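Local structure of putative enoyl-CoA hydratase/isomerase (Mycobacterium abscessus, 4MI2) at residues Ala19-Asp24 with Gln42-Ala47; Val108-Gly113 with Asp197-Val202. The protein probably acts as an isomerase of the crotonase superfamily on CoA-linked ring epoxides, in line with a role in phenylacetate degradation. One frame throughout, in Å; residues are numbered along the deposited sequence. Where two conformers were deposited one is given.

Interaction 1: Ala19-Asp24 with Gln42-Ala47; sequences AAIVLD and QALLAA
Ile21 is the large bump of this contact, and it lodges on helix 42-47 where the small Ala43 keeps the helix surface low, with Leu44 flanking it. The two branches of the isoleucine divide the work. CG2, anti to the backbone N, rests on the methyl of Ala43, with CG2 and CB 4.1 Å apart. The longer arm bears CG1 beside the backbone N (chi1 -57°) and carries CD1 over to Leu44, where Ile21 CD1 meets Leu44 CD2 at 3.6 Å; the two side chains cross at about a right angle. CD1 also lies 4.1 Å from the carbonyl O of Ala43, so the isoleucine tip packs on the helix backbone as well as on side chains. Two residues earlier on the strand and one turn later on the helix, CB of Ala19 touches CB of Ala47 at 4.1 Å, methyl to methyl with no interlocking. The pairing follows simple periodicity: Ala19 and Ile21 share one face of the strand, Ala43 and Ala47 one side of the helix. Strand 19-23 and helix 42-47 run antiparallel at 172°, with their axes 9.4 Å apart. No hydrogen bond crosses the buried interface, which is held by apolar packing. The arrangement is the first half of a right-handed beta-alpha-beta crossover, in which helix 34-49 links strand 18-23 to its parallel neighbour 55-60. Beyond the pair, Ile21 also leans on Val56 of that strand and Val9 of strand 9-13, Ala43 touches Tyr11, and Leu44 reaches Val96, Ala99 and Leu100 of helix 87-102.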
loop_
_atom_site.group_PDB
_atom_site.type_symbol
_atom_site.label_atom_id
_atom_site.label_comp_id
_atom_site.label_asym_id
_atom_site.label_seq_id
_atom_site.Cartn_x
_atom_site.Cartn_y
_atom_site.Cartn_z
ATOM N N ALA B 19 10.869 -11.227 -25.967
ATOM C CA ALA B 19 11.653 -12.343 -25.449
ATOM C C ALA B 19 10.726 -13.289 -24.707
ATOM O O ALA B 19 10.045 -12.888 -23.765
ATOM C CB ALA B 19 12.767 -11.863 -24.535
ATOM N N ALA B 20 10.691 -14.541 -25.158
ATOM C CA ALA B 20 9.878 -15.568 -24.534
ATOM C C ALA B 20 10.765 -16.421 -23.634
ATOM O O ALA B 20 11.764 -16.968 -24.098
ATOM C CB ALA B 20 9.197 -16.428 -25.592
ATOM N N ILE B 21 10.413 -16.504 -22.353
ATOM C CA ILE B 21 11.085 -17.383 -21.402
ATOM C C ILE B 21 10.065 -18.425 -20.943
ATOM O O ILE B 21 9.056 -18.078 -20.323
ATOM C CB ILE B 21 11.623 -16.600 -20.182
ATOM C CG1 ILE B 21 12.572 -15.480 -20.637
ATOM C CG2 ILE B 21 12.333 -17.539 -19.198
ATOM C CD1 ILE B 21 13.101 -14.616 -19.506
ATOM N N VAL B 22 10.303 -19.695 -21.270
ATOM C CA VAL B 22 9.368 -20.757 -20.907
ATOM C C VAL B 22 10.018 -21.777 -19.981
ATOM O O VAL B 22 11.038 -22.389 -20.324
ATOM C CB VAL B 22 8.803 -21.491 -22.147
ATOM C CG1 VAL B 22 7.669 -22.440 -21.742
ATOM C CG2 VAL B 22 8.325 -20.485 -23.193
ATOM N N LEU B 23 9.407 -21.961 -18.810
ATOM C CA LEU B 23 9.776 -23.046 -17.907
ATOM C C LEU B 23 9.282 -24.339 -18.550
ATOM O O LEU B 23 8.102 -24.456 -18.871
ATOM C CB LEU B 23 9.134 -22.848 -16.524
ATOM C CG LEU B 23 9.341 -21.480 -15.868
ATOM C CD1 LEU B 23 8.739 -21.458 -14.474
ATOM C CD2 LEU B 23 10.814 -21.107 -15.814
ATOM N N ASP B 24 10.190 -25.291 -18.760
ATOM C CA ASP B 24 9.897 -26.477 -19.561
ATOM C C ASP B 24 10.391 -27.755 -18.881
ATOM O O ASP B 24 11.137 -28.544 -19.449
ATOM C CB ASP B 24 10.522 -26.314 -20.949
ATOM C CG ASP B 24 9.891 -27.214 -22.004
ATOM O OD1 ASP B 24 8.795 -27.781 -21.796
ATOM O OD2 ASP B 24 10.495 -27.328 -23.081
ATOM N N GLN B 42 20.400 -17.317 -16.978
ATOM C CA GLN B 42 20.952 -16.992 -18.294
ATOM C C GLN B 42 19.898 -16.406 -19.249
ATOM O O GLN B 42 20.185 -15.471 -19.999
ATOM C CB GLN B 42 21.593 -18.238 -18.921
ATOM N N ALA B 43 18.683 -16.947 -19.218
ATOM C CA ALA B 43 17.597 -16.423 -20.047
ATOM C C ALA B 43 17.218 -14.990 -19.635
ATOM O O ALA B 43 17.059 -14.117 -20.502
ATOM C CB ALA B 43 16.379 -17.334 -19.999
ATOM N N LEU B 44 17.082 -14.745 -18.333
ATOM C CA LEU B 44 16.775 -13.394 -17.836
ATOM C C LEU B 44 17.905 -12.391 -18.126
ATOM O O LEU B 44 17.648 -11.244 -18.514
ATOM C CB LEU B 44 16.469 -13.416 -16.330
ATOM C CG LEU B 44 15.198 -14.163 -15.916
ATOM C CD1 LEU B 44 15.231 -14.514 -14.436
ATOM C CD2 LEU B 44 13.944 -13.360 -16.250
ATOM N N LEU B 45 19.150 -12.810 -17.944
ATOM C CA LEU B 45 20.279 -11.942 -18.296
ATOM C C LEU B 45 20.306 -11.633 -19.807
ATOM O O LEU B 45 20.533 -10.493 -20.205
ATOM C CB LEU B 45 21.607 -12.545 -17.828
ATOM C CG LEU B 45 21.808 -12.584 -16.308
ATOM C CD1 LEU B 45 23.099 -13.312 -15.951
ATOM C CD2 LEU B 45 21.808 -11.186 -15.712
ATOM N N ALA B 46 20.056 -12.637 -20.643
ATOM C CA ALA B 46 20.028 -12.428 -22.089
ATOM C C ALA B 46 18.953 -11.400 -22.430
ATOM O O ALA B 46 19.224 -10.416 -23.109
ATOM C CB ALA B 46 19.771 -13.736 -22.815
ATOM N N ALA B 47 17.744 -11.615 -21.915
ATOM C CA ALA B 47 16.624 -10.692 -22.131
ATOM C C ALA B 47 16.930 -9.250 -21.706
ATOM O O ALA B 47 16.542 -8.301 -22.388
ATOM C CB ALA B 47 15.389 -11.190 -21.396
#

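Interaction 2: Val108-Gly113 with Asp197-Val202; sequences VVAING and DVANSV
Strand 108-111 and helix 197-202 lie antiparallel at 171°, their axes 7.6 Å apart, and come closest in backbone at Ala110 and Ala199, whose CA atoms are 5.6 Å apart. This is helix-on-sheet packing in the crotonase fold, with the small methyls of two alanines allowing the close approach. CB of Ala199 is the central point of contact: it meets CB of Ala110 at 3.7 Å and, beside it, CG1 of Val108 at 3.9 Å. Val108 straddles two residues of the helix. With CG1 anti to its backbone N (chi1 -173°), that branch takes Ala199, while CG2, on the other branch, touches CG1 of Val202 at 4.1 Å. Val108 is packed further along the same helix by Ala203 and Leu206. Val202 also packs on Leu171 of a neighbouring subunit, so at this residue the helix meets both the sheet and the other chain. On the side of the helix turned from the strand, the carbonyl O of Asp197 is gripped twice by Ser201: the backbone N bonds to it as part of the helix, and Ser201 OG donates to Asp197 O at 3.1 Å from the opposite face of the carbonyl plane.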
loop_
_atom_site.group_PDB
_atom_site.type_symbol
_atom_site.label_atom_id
_atom_site.label_comp_id
_atom_site.label_asym_id
_atom_site.label_seq_id
_atom_site.Cartn_x
_atom_site.Cartn_y
_atom_site.Cartn_z
ATOM N N VAL B 108 5.671 -9.554 -18.715
ATOM C CA VAL B 108 4.349 -10.137 -18.557
ATOM C C VAL B 108 4.546 -11.589 -18.171
ATOM O O VAL B 108 5.475 -12.231 -18.662
ATOM C CB VAL B 108 3.568 -10.085 -19.883
ATOM C CG1 VAL B 108 2.124 -10.540 -19.692
ATOM C CG2 VAL B 108 3.617 -8.683 -20.477
ATOM N N VAL B 109 3.675 -12.114 -17.302
ATOM C CA VAL B 109 3.738 -13.522 -16.922
ATOM C C VAL B 109 2.362 -14.184 -17.032
ATOM O O VAL B 109 1.337 -13.590 -16.685
ATOM C CB VAL B 109 4.370 -13.716 -15.523
ATOM C CG1 VAL B 109 3.506 -13.092 -14.440
ATOM C CG2 VAL B 109 4.638 -15.190 -15.236
ATOM N N ALA B 110 2.363 -15.401 -17.578
ATOM C CA ALA B 110 1.163 -16.220 -17.731
ATOM C C ALA B 110 1.218 -17.313 -16.680
ATOM O O ALA B 110 2.177 -18.087 -16.648
ATOM C CB ALA B 110 1.110 -16.836 -19.124
ATOM N N ILE B 111 0.197 -17.373 -15.828
ATOM C CA ILE B 111 0.202 -18.279 -14.682
ATOM C C ILE B 111 -0.930 -19.303 -14.766
ATOM O O ILE B 111 -2.115 -18.999 -14.566
ATOM C CB ILE B 111 0.128 -17.523 -13.343
ATOM C CG1 ILE B 111 1.112 -16.348 -13.334
ATOM C CG2 ILE B 111 0.446 -18.463 -12.186
ATOM C CD1 ILE B 111 0.984 -15.475 -12.103
ATOM N N ASN B 112 -0.516 -20.522 -15.083
ATOM C CA ASN B 112 -1.357 -21.705 -15.090
ATOM C C ASN B 112 -1.170 -22.468 -13.776
ATOM O O ASN B 112 -0.063 -22.500 -13.238
ATOM C CB ASN B 112 -0.949 -22.598 -16.282
ATOM C CG ASN B 112 0.586 -22.791 -16.398
ATOM O OD1 ASN B 112 1.389 -21.942 -15.963
ATOM N ND2 ASN B 112 0.992 -23.914 -16.997
ATOM N N GLY B 113 -2.245 -23.066 -13.267
ATOM C CA GLY B 113 -2.189 -23.952 -12.099
ATOM C C GLY B 113 -1.373 -23.453 -10.905
ATOM O O GLY B 113 -1.453 -22.281 -10.540
ATOM N N ASP B 197 -1.594 -17.495 -24.214
ATOM C CA ASP B 197 -2.083 -16.811 -25.413
ATOM C C ASP B 197 -2.312 -15.334 -25.128
ATOM O O ASP B 197 -1.852 -14.472 -25.877
ATOM C CB ASP B 197 -3.380 -17.433 -25.946
ATOM C CG ASP B 197 -3.170 -18.817 -26.550
ATOM O OD1 ASP B 197 -2.027 -19.168 -26.941
ATOM O OD2 ASP B 197 -4.169 -19.559 -26.629
ATOM N N VAL B 198 -3.008 -15.045 -24.035
ATOM C CA VAL B 198 -3.331 -13.660 -23.686
ATOM C C VAL B 198 -2.064 -12.890 -23.319
ATOM O O VAL B 198 -1.872 -11.751 -23.765
ATOM C CB VAL B 198 -4.372 -13.595 -22.554
ATOM C CG1 VAL B 198 -4.582 -12.166 -22.083
ATOM C CG2 VAL B 198 -5.681 -14.206 -23.037
ATOM N N ALA B 199 -1.194 -13.520 -22.538
ATOM C CA ALA B 199 0.089 -12.908 -22.175
ATOM C C ALA B 199 0.927 -12.540 -23.413
ATOM O O ALA B 199 1.515 -11.456 -23.477
ATOM C CB ALA B 199 0.873 -13.834 -21.264
ATOM N N ASN B 200 0.972 -13.449 -24.387
ATOM C CA ASN B 200 1.666 -13.202 -25.651
ATOM C C ASN B 200 1.067 -12.037 -26.414
ATOM O O ASN B 200 1.811 -11.247 -26.991
ATOM C CB ASN B 200 1.670 -14.457 -26.537
ATOM C CG ASN B 200 2.642 -15.519 -26.046
ATOM O OD1 ASN B 200 3.588 -15.229 -25.320
ATOM N ND2 ASN B 200 2.408 -16.756 -26.442
ATOM N N SER B 201 -0.262 -11.916 -26.414
ATOM C CA SER B 201 -0.913 -10.786 -27.088
ATOM C C SER B 201 -0.573 -9.484 -26.391
ATOM O O SER B 201 -0.247 -8.499 -27.045
ATOM C CB SER B 201 -2.430 -10.949 -27.147
ATOM O OG SER B 201 -2.765 -12.185 -27.750
ATOM N N VAL B 202 -0.657 -9.490 -25.064
ATOM C CA VAL B 202 -0.330 -8.315 -24.265
ATOM C C VAL B 202 1.129 -7.923 -24.485
ATOM O O VAL B 202 1.418 -6.762 -24.768
ATOM C CB VAL B 202 -0.623 -8.543 -22.760
ATOM C CG1 VAL B 202 -0.013 -7.441 -21.903
ATOM C CG2 VAL B 202 -2.125 -8.615 -22.524
#

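How the interactions relate
Interaction 1 and interaction 2 load opposite faces of the same mixed sheet. Strand 55-60 lies between their two strands: Ile21 bonds through its backbone to Val57 and Ser59, and Val108 to Val56 and Met58. The alternation of that strand sends Val56 to Ile21 on one face and Val57 to Ala199 on the other. The contacts themselves do not touch; their centres are 14 Å apart and their nearest atoms about 6 Å. Helix 34-49 follows its strand within a local crossover, whereas helix 195-207 returns from far along the chain. Both contacts are structural packing, and only interaction 2 touches a second subunit.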